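Local atomic coordinates of conserved exported protein (Bacteroides fragilis, PDB entry 3CLW), a protein that is of unknown function but probably hydrolyses O-glycosidic bonds, with a TIM-barrel domain related to glycoside hydrolase family 30. Residues A[31-36]-A[111-116]; A[148-153]-A[204-209]. All coordinates share one frame; numbering follows the deposited sequence.

Contact 1: A[31-36]-A[111-116]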
ATOM      1  N   ALA A  31      13.880   4.658  -9.282  1.00 33.53           N
ATOM      2  CA  ALA A  31      14.603   4.693 -10.560  1.00 33.29           C
ATOM      3  C   ALA A  31      15.988   5.351 -10.365  1.00 33.33           C
ATOM      4  O   ALA A  31      16.975   4.913 -10.962  1.00 33.75           O
ATOM      5  CB  ALA A  31      13.790   5.434 -11.633  1.00 32.68           C
ATOM      6  N   PHE A  32      16.056   6.383  -9.526  1.00 33.09           N
ATOM      7  CA  PHE A  32      17.328   7.087  -9.317  1.00 33.21           C
ATOM      8  C   PHE A  32      18.219   6.328  -8.358  1.00 33.03           C
ATOM      9  O   PHE A  32      19.370   6.112  -8.647  1.00 32.74           O
ATOM     10  CB  PHE A  32      17.104   8.529  -8.850  1.00 32.55           C
ATOM     11  CG  PHE A  32      16.468   9.378  -9.893  1.00 32.64           C
ATOM     12  CD1 PHE A  32      17.249   9.956 -10.898  1.00 32.45           C
ATOM     13  CD2 PHE A  32      15.069   9.553  -9.926  1.00 30.43           C
ATOM     14  CE1 PHE A  32      16.659  10.734 -11.901  1.00 31.03           C
ATOM     15  CE2 PHE A  32      14.485  10.341 -10.910  1.00 29.44           C
ATOM     16  CZ  PHE A  32      15.279  10.927 -11.900  1.00 31.51           C
ATOM     17  N   ILE A  33      17.648   5.879  -7.246  1.00 33.22           N
ATOM     18  CA  ILE A  33      18.393   5.172  -6.244  1.00 33.04           C
ATOM     19  C   ILE A  33      18.969   3.868  -6.785  1.00 33.25           C
ATOM     20  O   ILE A  33      20.134   3.550  -6.537  1.00 33.60           O
ATOM     21  CB  ILE A  33      17.531   4.906  -5.006  1.00 32.45           C
ATOM     22  CG1 ILE A  33      17.207   6.213  -4.296  1.00 32.99           C
ATOM     23  CG2 ILE A  33      18.244   3.917  -4.040  1.00 33.85           C
ATOM     24  CD1 ILE A  33      16.212   6.057  -3.149  1.00 29.69           C
ATOM     25  N   GLY A  34      18.148   3.102  -7.501  1.00 32.72           N
ATOM     26  CA  GLY A  34      18.587   1.828  -8.001  1.00 32.71           C
ATOM     27  C   GLY A  34      19.644   1.928  -9.075  1.00 33.32           C
ATOM     28  O   GLY A  34      20.402   0.984  -9.300  1.00 32.50           O
ATOM     29  N   LYS A  35      19.682   3.066  -9.754  1.00 33.91           N
ATOM     30  CA  LYS A  35      20.623   3.256 -10.845  1.00 35.42           C
ATOM     31  C   LYS A  35      21.895   3.986 -10.425  1.00 34.78           C
ATOM     32  O   LYS A  35      22.966   3.636 -10.881  1.00 35.05           O
ATOM     33  CB  LYS A  35      19.983   4.003 -12.007  1.00 35.81           C
ATOM     34  CG  LYS A  35      20.832   3.970 -13.268  1.00 38.86           C
ATOM     35  CD  LYS A  35      20.194   4.804 -14.395  1.00 43.73           C
ATOM     36  CE  LYS A  35      20.841   4.438 -15.754  1.00 48.37           C
ATOM     37  NZ  LYS A  35      20.770   5.616 -16.681  1.00 51.56           N
ATOM     38  N   ASN A  36      21.759   4.954  -9.529  1.00 34.83           N
ATOM     39  CA  ASN A  36      22.826   5.890  -9.209  1.00 35.02           C
ATOM     40  C   ASN A  36      23.427   5.830  -7.824  1.00 35.94           C
ATOM     41  O   ASN A  36      24.612   6.205  -7.662  1.00 36.17           O
ATOM     42  CB  ASN A  36      22.340   7.326  -9.373  1.00 34.80           C
ATOM     43  CG  ASN A  36      21.946   7.651 -10.779  1.00 34.11           C
ATOM     44  OD1 ASN A  36      22.418   7.021 -11.733  1.00 36.34           O
ATOM     45  ND2 ASN A  36      21.119   8.688 -10.931  1.00 33.70           N
ATOM     46  N   GLN A 111      14.271  -1.993 -11.925  1.00 29.98           N
ATOM     47  CA  GLN A 111      14.597  -3.411 -12.077  1.00 29.83           C
ATOM     48  C   GLN A 111      15.634  -3.858 -11.063  1.00 30.90           C
ATOM     49  O   GLN A 111      15.570  -4.976 -10.588  1.00 31.88           O
ATOM     50  CB  GLN A 111      15.054  -3.755 -13.488  1.00 29.83           C
ATOM     51  CG  GLN A 111      13.988  -3.518 -14.588  1.00 27.33           C
ATOM     52  CD  GLN A 111      14.491  -3.952 -15.934  1.00 27.33           C
ATOM     53  OE1 GLN A 111      14.958  -5.070 -16.094  1.00 30.09           O
ATOM     54  NE2 GLN A 111      14.434  -3.075 -16.900  1.00 28.10           N
ATOM     55  N   TRP A 112      16.579  -2.983 -10.718  1.00 32.03           N
ATOM     56  CA  TRP A 112      17.519  -3.264  -9.627  1.00 31.60           C
ATOM     57  C   TRP A 112      16.750  -3.592  -8.330  1.00 30.85           C
ATOM     58  O   TRP A 112      17.076  -4.545  -7.661  1.00 30.48           O
ATOM     59  CB  TRP A 112      18.530  -2.097  -9.385  1.00 31.76           C
ATOM     60  CG  TRP A 112      19.516  -2.505  -8.355  1.00 30.62           C
ATOM     61  CD1 TRP A 112      20.695  -3.195  -8.570  1.00 31.15           C
ATOM     62  CD2 TRP A 112      19.388  -2.360  -6.938  1.00 28.82           C
ATOM     63  NE1 TRP A 112      21.305  -3.469  -7.364  1.00 29.70           N
ATOM     64  CE2 TRP A 112      20.526  -2.969  -6.349  1.00 31.39           C
ATOM     65  CE3 TRP A 112      18.421  -1.777  -6.102  1.00 31.51           C
ATOM     66  CZ2 TRP A 112      20.733  -2.990  -4.960  1.00 30.67           C
ATOM     67  CZ3 TRP A 112      18.636  -1.784  -4.739  1.00 31.05           C
ATOM     68  CH2 TRP A 112      19.773  -2.421  -4.179  1.00 31.78           C
ATOM     69  N   PHE A 113      15.779  -2.752  -7.970  1.00 31.17           N
ATOM     70  CA  PHE A 113      14.924  -2.976  -6.792  1.00 31.27           C
ATOM     71  C   PHE A 113      14.161  -4.296  -6.814  1.00 31.17           C
ATOM     72  O   PHE A 113      14.082  -4.989  -5.799  1.00 32.08           O
ATOM     73  CB  PHE A 113      13.971  -1.802  -6.539  1.00 31.81           C
ATOM     74  CG  PHE A 113      14.553  -0.781  -5.671  1.00 32.34           C
ATOM     75  CD1 PHE A 113      15.286   0.278  -6.214  1.00 32.71           C
ATOM     76  CD2 PHE A 113      14.455  -0.908  -4.303  1.00 33.54           C
ATOM     77  CE1 PHE A 113      15.901   1.198  -5.395  1.00 34.68           C
ATOM     78  CE2 PHE A 113      15.051   0.011  -3.478  1.00 36.30           C
ATOM     79  CZ  PHE A 113      15.781   1.069  -4.025  1.00 36.06           C
ATOM     80  N   MET A 114      13.614  -4.656  -7.971  1.00 31.20           N
ATOM     81  CA  MET A 114      13.006  -6.010  -8.140  1.00 28.84           C
ATOM     82  C   MET A 114      14.013  -7.102  -7.803  1.00 30.02           C
ATOM     83  O   MET A 114      13.714  -8.011  -7.031  1.00 30.28           O
ATOM     84  CB  MET A 114      12.433  -6.191  -9.548  1.00 28.92           C
ATOM     85  CG  MET A 114      11.268  -5.219  -9.892  1.00 27.80           C
ATOM     86  SD  MET A 114      10.626  -5.341 -11.589  1.00 21.74           S
ATOM     87  CE  MET A 114       9.911  -6.976 -11.522  1.00 28.18           C
ATOM     88  N   LYS A 115      15.206  -7.014  -8.386  1.00 30.44           N
ATOM     89  CA  LYS A 115      16.249  -7.998  -8.150  1.00 31.35           C
ATOM     90  C   LYS A 115      16.680  -8.059  -6.677  1.00 31.26           C
ATOM     91  O   LYS A 115      16.871  -9.126  -6.143  1.00 31.38           O
ATOM     92  CB  LYS A 115      17.453  -7.808  -9.095  1.00 32.09           C
ATOM     93  N   ALA A 116      16.769  -6.907  -6.026  1.00 32.53           N
ATOM     94  CA  ALA A 116      17.165  -6.819  -4.613  1.00 32.94           C
ATOM     95  C   ALA A 116      16.124  -7.424  -3.682  1.00 32.81           C
ATOM     96  O   ALA A 116      16.476  -8.058  -2.684  1.00 33.42           O
ATOM     97  CB  ALA A 116      17.418  -5.381  -4.225  1.00 32.84           C
TER

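Contact 2: A[148-153]-A[204-209]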
ATOM      1  N   ASP A 148     -13.169  14.365 -19.459  1.00 40.04           N
ATOM      2  CA  ASP A 148     -14.343  13.733 -20.116  1.00 40.66           C
ATOM      3  C   ASP A 148     -14.461  12.238 -19.847  1.00 40.21           C
ATOM      4  O   ASP A 148     -15.544  11.727 -19.546  1.00 40.46           O
ATOM      5  CB  ASP A 148     -14.320  13.975 -21.626  1.00 40.62           C
ATOM      6  CG  ASP A 148     -14.315  15.454 -21.983  1.00 43.63           C
ATOM      7  OD1 ASP A 148     -14.765  16.299 -21.150  1.00 45.84           O
ATOM      8  OD2 ASP A 148     -13.852  15.766 -23.096  1.00 44.58           O
ATOM      9  N   CYS A 149     -13.319  11.563 -19.954  1.00 39.73           N
ATOM     10  CA  CYS A 149     -13.169  10.136 -19.779  1.00 38.80           C
ATOM     11  C   CYS A 149     -11.659   9.899 -19.802  1.00 38.51           C
ATOM     12  O   CYS A 149     -10.868  10.840 -19.809  1.00 38.10           O
ATOM     13  CB  CYS A 149     -13.826   9.385 -20.936  1.00 38.71           C
ATOM     14  SG  CYS A 149     -13.151   9.808 -22.562  1.00 39.41           S
ATOM     15  N   ILE A 150     -11.278   8.627 -19.839  1.00 38.34           N
ATOM     16  CA  ILE A 150      -9.892   8.185 -19.778  1.00 36.83           C
ATOM     17  C   ILE A 150      -9.091   8.851 -20.878  1.00 37.30           C
ATOM     18  O   ILE A 150      -9.574   8.976 -22.007  1.00 36.61           O
ATOM     19  CB  ILE A 150      -9.825   6.644 -19.882  1.00 37.02           C
ATOM     20  CG1 ILE A 150      -8.422   6.112 -19.520  1.00 36.43           C
ATOM     21  CG2 ILE A 150     -10.388   6.152 -21.265  1.00 36.46           C
ATOM     22  CD1 ILE A 150      -8.353   4.601 -19.279  1.00 35.46           C
ATOM     23  N   ASN A 151      -7.885   9.320 -20.538  1.00 36.45           N
ATOM     24  CA  ASN A 151      -6.971   9.846 -21.546  1.00 36.98           C
ATOM     25  C   ASN A 151      -6.299   8.683 -22.319  1.00 36.79           C
ATOM     26  O   ASN A 151      -5.087   8.436 -22.186  1.00 37.41           O
ATOM     27  CB  ASN A 151      -5.936  10.793 -20.911  1.00 36.67           C
ATOM     28  CG  ASN A 151      -4.976  11.396 -21.929  1.00 37.95           C
ATOM     29  OD1 ASN A 151      -5.381  11.795 -23.033  1.00 40.71           O
ATOM     30  ND2 ASN A 151      -3.686  11.476 -21.562  1.00 39.91           N
ATOM     31  N   LEU A 152      -7.120   7.962 -23.071  1.00 36.38           N
ATOM     32  CA  LEU A 152      -6.709   6.805 -23.867  1.00 36.67           C
ATOM     33  C   LEU A 152      -7.627   6.723 -25.073  1.00 37.67           C
ATOM     34  O   LEU A 152      -8.826   6.902 -24.965  1.00 38.06           O
ATOM     35  CB  LEU A 152      -6.771   5.497 -23.050  1.00 36.48           C
ATOM     36  CG  LEU A 152      -6.487   4.181 -23.772  1.00 35.14           C
ATOM     37  CD1 LEU A 152      -5.027   4.059 -24.190  1.00 34.35           C
ATOM     38  CD2 LEU A 152      -6.862   3.016 -22.908  1.00 35.88           C
ATOM     39  N   GLN A 153      -7.052   6.489 -26.240  1.00 38.88           N
ATOM     40  CA  GLN A 153      -7.856   6.455 -27.432  1.00 39.76           C
ATOM     41  C   GLN A 153      -8.806   5.256 -27.428  1.00 40.88           C
ATOM     42  O   GLN A 153      -8.516   4.208 -26.816  1.00 41.04           O
ATOM     43  CB  GLN A 153      -6.954   6.519 -28.656  1.00 39.61           C
ATOM     44  CG  GLN A 153      -6.328   7.872 -28.773  1.00 39.27           C
ATOM     45  CD  GLN A 153      -5.414   7.990 -29.955  1.00 42.01           C
ATOM     46  OE1 GLN A 153      -4.708   7.046 -30.309  1.00 41.57           O
ATOM     47  NE2 GLN A 153      -5.431   9.157 -30.593  1.00 41.80           N
ATOM     48  N   LYS A 204     -16.369   4.542 -14.858  1.00 35.53           N
ATOM     49  CA  LYS A 204     -16.575   3.118 -14.644  1.00 35.62           C
ATOM     50  C   LYS A 204     -16.663   2.380 -15.979  1.00 35.84           C
ATOM     51  O   LYS A 204     -16.195   1.242 -16.080  1.00 35.94           O
ATOM     52  CB  LYS A 204     -17.777   2.815 -13.759  1.00 34.98           C
ATOM     53  CG  LYS A 204     -17.613   3.319 -12.348  1.00 34.18           C
ATOM     54  CD  LYS A 204     -18.743   2.847 -11.465  1.00 36.22           C
ATOM     55  CE  LYS A 204     -20.074   3.602 -11.694  1.00 35.97           C
ATOM     56  NZ  LYS A 204     -19.897   5.052 -11.484  1.00 35.05           N
ATOM     57  N   ALA A 205     -17.217   3.032 -17.007  1.00 35.34           N
ATOM     58  CA  ALA A 205     -17.215   2.423 -18.336  1.00 35.42           C
ATOM     59  C   ALA A 205     -15.788   2.185 -18.820  1.00 34.99           C
ATOM     60  O   ALA A 205     -15.491   1.138 -19.388  1.00 35.65           O
ATOM     61  CB  ALA A 205     -18.034   3.244 -19.351  1.00 34.61           C
ATOM     62  N   ASP A 206     -14.908   3.151 -18.581  1.00 35.36           N
ATOM     63  CA  ASP A 206     -13.485   3.024 -18.910  1.00 36.15           C
ATOM     64  C   ASP A 206     -12.854   1.854 -18.142  1.00 36.17           C
ATOM     65  O   ASP A 206     -12.201   1.000 -18.719  1.00 35.81           O
ATOM     66  CB  ASP A 206     -12.759   4.335 -18.602  1.00 36.59           C
ATOM     67  CG  ASP A 206     -13.306   5.521 -19.413  1.00 38.40           C
ATOM     68  OD1 ASP A 206     -13.772   5.324 -20.567  1.00 40.83           O
ATOM     69  OD2 ASP A 206     -13.272   6.659 -18.896  1.00 39.38           O
ATOM     70  N   LEU A 207     -13.114   1.812 -16.843  1.00 35.85           N
ATOM     71  CA  LEU A 207     -12.560   0.802 -15.976  1.00 35.79           C
ATOM     72  C   LEU A 207     -12.999  -0.589 -16.402  1.00 36.30           C
ATOM     73  O   LEU A 207     -12.189  -1.530 -16.427  1.00 35.39           O
ATOM     74  CB  LEU A 207     -12.969   1.080 -14.519  1.00 35.09           C
ATOM     75  CG  LEU A 207     -12.309   2.320 -13.900  1.00 36.02           C
ATOM     76  CD1 LEU A 207     -12.871   2.603 -12.515  1.00 36.30           C
ATOM     77  CD2 LEU A 207     -10.778   2.202 -13.847  1.00 35.18           C
ATOM     78  N   TYR A 208     -14.291  -0.712 -16.734  1.00 36.23           N
ATOM     79  CA  TYR A 208     -14.866  -1.977 -17.162  1.00 35.62           C
ATOM     80  C   TYR A 208     -14.181  -2.479 -18.430  1.00 34.80           C
ATOM     81  O   TYR A 208     -13.851  -3.665 -18.536  1.00 34.58           O
ATOM     82  CB  TYR A 208     -16.410  -1.856 -17.323  1.00 36.87           C
ATOM     83  CG  TYR A 208     -17.069  -3.102 -17.867  1.00 36.92           C
ATOM     84  CD1 TYR A 208     -17.710  -3.994 -17.032  1.00 36.88           C
ATOM     85  CD2 TYR A 208     -17.019  -3.395 -19.239  1.00 40.40           C
ATOM     86  CE1 TYR A 208     -18.314  -5.152 -17.545  1.00 39.67           C
ATOM     87  CE2 TYR A 208     -17.609  -4.548 -19.770  1.00 38.57           C
ATOM     88  CZ  TYR A 208     -18.252  -5.415 -18.925  1.00 39.55           C
ATOM     89  OH  TYR A 208     -18.839  -6.549 -19.459  1.00 39.87           O
ATOM     90  N   ARG A 209     -13.948  -1.586 -19.377  1.00 34.93           N
ATOM     91  CA  ARG A 209     -13.269  -1.963 -20.609  1.00 37.22           C
ATOM     92  C   ARG A 209     -11.846  -2.421 -20.359  1.00 36.54           C
ATOM     93  O   ARG A 209     -11.419  -3.402 -20.948  1.00 37.70           O
ATOM     94  CB  ARG A 209     -13.259  -0.837 -21.658  1.00 37.12           C
ATOM     95  CG  ARG A 209     -14.546  -0.656 -22.413  1.00 40.27           C
ATOM     96  CD  ARG A 209     -14.352   0.215 -23.664  1.00 40.34           C
ATOM     97  NE  ARG A 209     -13.730  -0.497 -24.799  1.00 43.47           N
ATOM     98  CZ  ARG A 209     -13.277   0.109 -25.903  1.00 43.75           C
ATOM     99  NH1 ARG A 209     -13.341   1.434 -26.039  1.00 42.47           N
ATOM    100  NH2 ARG A 209     -12.759  -0.607 -26.879  1.00 44.51           N
TER

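Contact 1: A[31-36]-A[111-116]
F113 sets the edge of its ring against the backbone of G34 and the side chain of I33. Its CE1 lies 3.6 Å from G34 N, close to the plane of the ring, so the amide nitrogen is met by the ring edge. One position further round that edge, CZ packs against I33 CG2 at 3.8 Å, again near the ring plane. I33 presents this methyl because CG2 stands anti to its own backbone N, while CG1 takes the place anti to the carbonyl carbon (chi1 -68°). At the carbonyl of G34, W112 CB sits 3.6 Å from G34 O, and the indole approaches that oxygen obliquely.

With no side chain on G34, the two helices can come close: G34 CA and W112 CA are 5.5 Å apart, and the short axes approach to 8.8 Å at 76°. This is close helix packing within the family 30 glycoside hydrolase region, where helix 108-119 precedes barrel strand 125-128 and helix 30-36 crosses helix 108-119 steeply. W112 also lays CZ3 over the centre of the F113 ring, 4.0 Å above its plane, so the two aromatics brace each other from within their own helix. Helix 39-50 closes the cluster, with I45 touching both I33 and F113. From that helix K42 donates a hydrogen bond from NZ to G34 O and makes a cation-pi contact with W112.

Contact 2: A[148-153]-A[204-209]
D206 OD2 takes two backbone amides: I150 N from the loop 148-153, and T203 N just before its own helical segment. The bond from I150 N is 3.0 Å long with an N-H...O angle of 146°, moderately bent, and the nitrogen reaches the oxygen from above the carboxylate, 57° out of its plane. T203 N is the stronger partner, and two donors on one oxygen should restrict rotation of the carboxylate. With chi1 at -61°, CG lies beside the backbone N and anti to the carbonyl carbon, and the group can serve both its own helix start and the loop across from it.

The same carboxylate is also packed by carbon. I150 points its side chain at the helix, and its CG2 rests 3.5 Å from D206 CG, with D206 OD1 almost as near. The two side chains pass each other in opposite directions; the methyl sits over one face of the carboxylate, above CG, and the I150 amide reaches OD2 from that same face. C149 adds its CB at 3.4 Å from D206 OD2. D206 is buried, and the two amide donors on OD2 would be expected to favour the ionised carboxylate.

R138 holds the carbonyls of C149 and I150, and N151, at the centre of an inverse gamma turn, bonds S200 OG through its N. F157 of helix 157-173 touches both I150 and D206, so the loop between strand 125-128 and that helix is packed against the first turn of helix 204-221.

Overall arrangement
Both contacts are largely buried, with W112 and C149 partly exposed, and lie in the family 30 region, but they join different elements and do not meet: their centres are 32 Å apart and their nearest atoms about 21 Å. Contact 1 packs helix against helix, and its cross-contact chemistry is apolar and aromatic against backbone. Contact 2 ties a loop to the start of a helix through a carboxylate and a main-chain amide, with a methyl packed on the carboxylate face as well. The centre of contact 2 lies about 24 Å from the centre of the chain; contact 1 is nearer to it. Helix 157-173 neighbours both, touching 111-116 through F171 and contact 2 through F157.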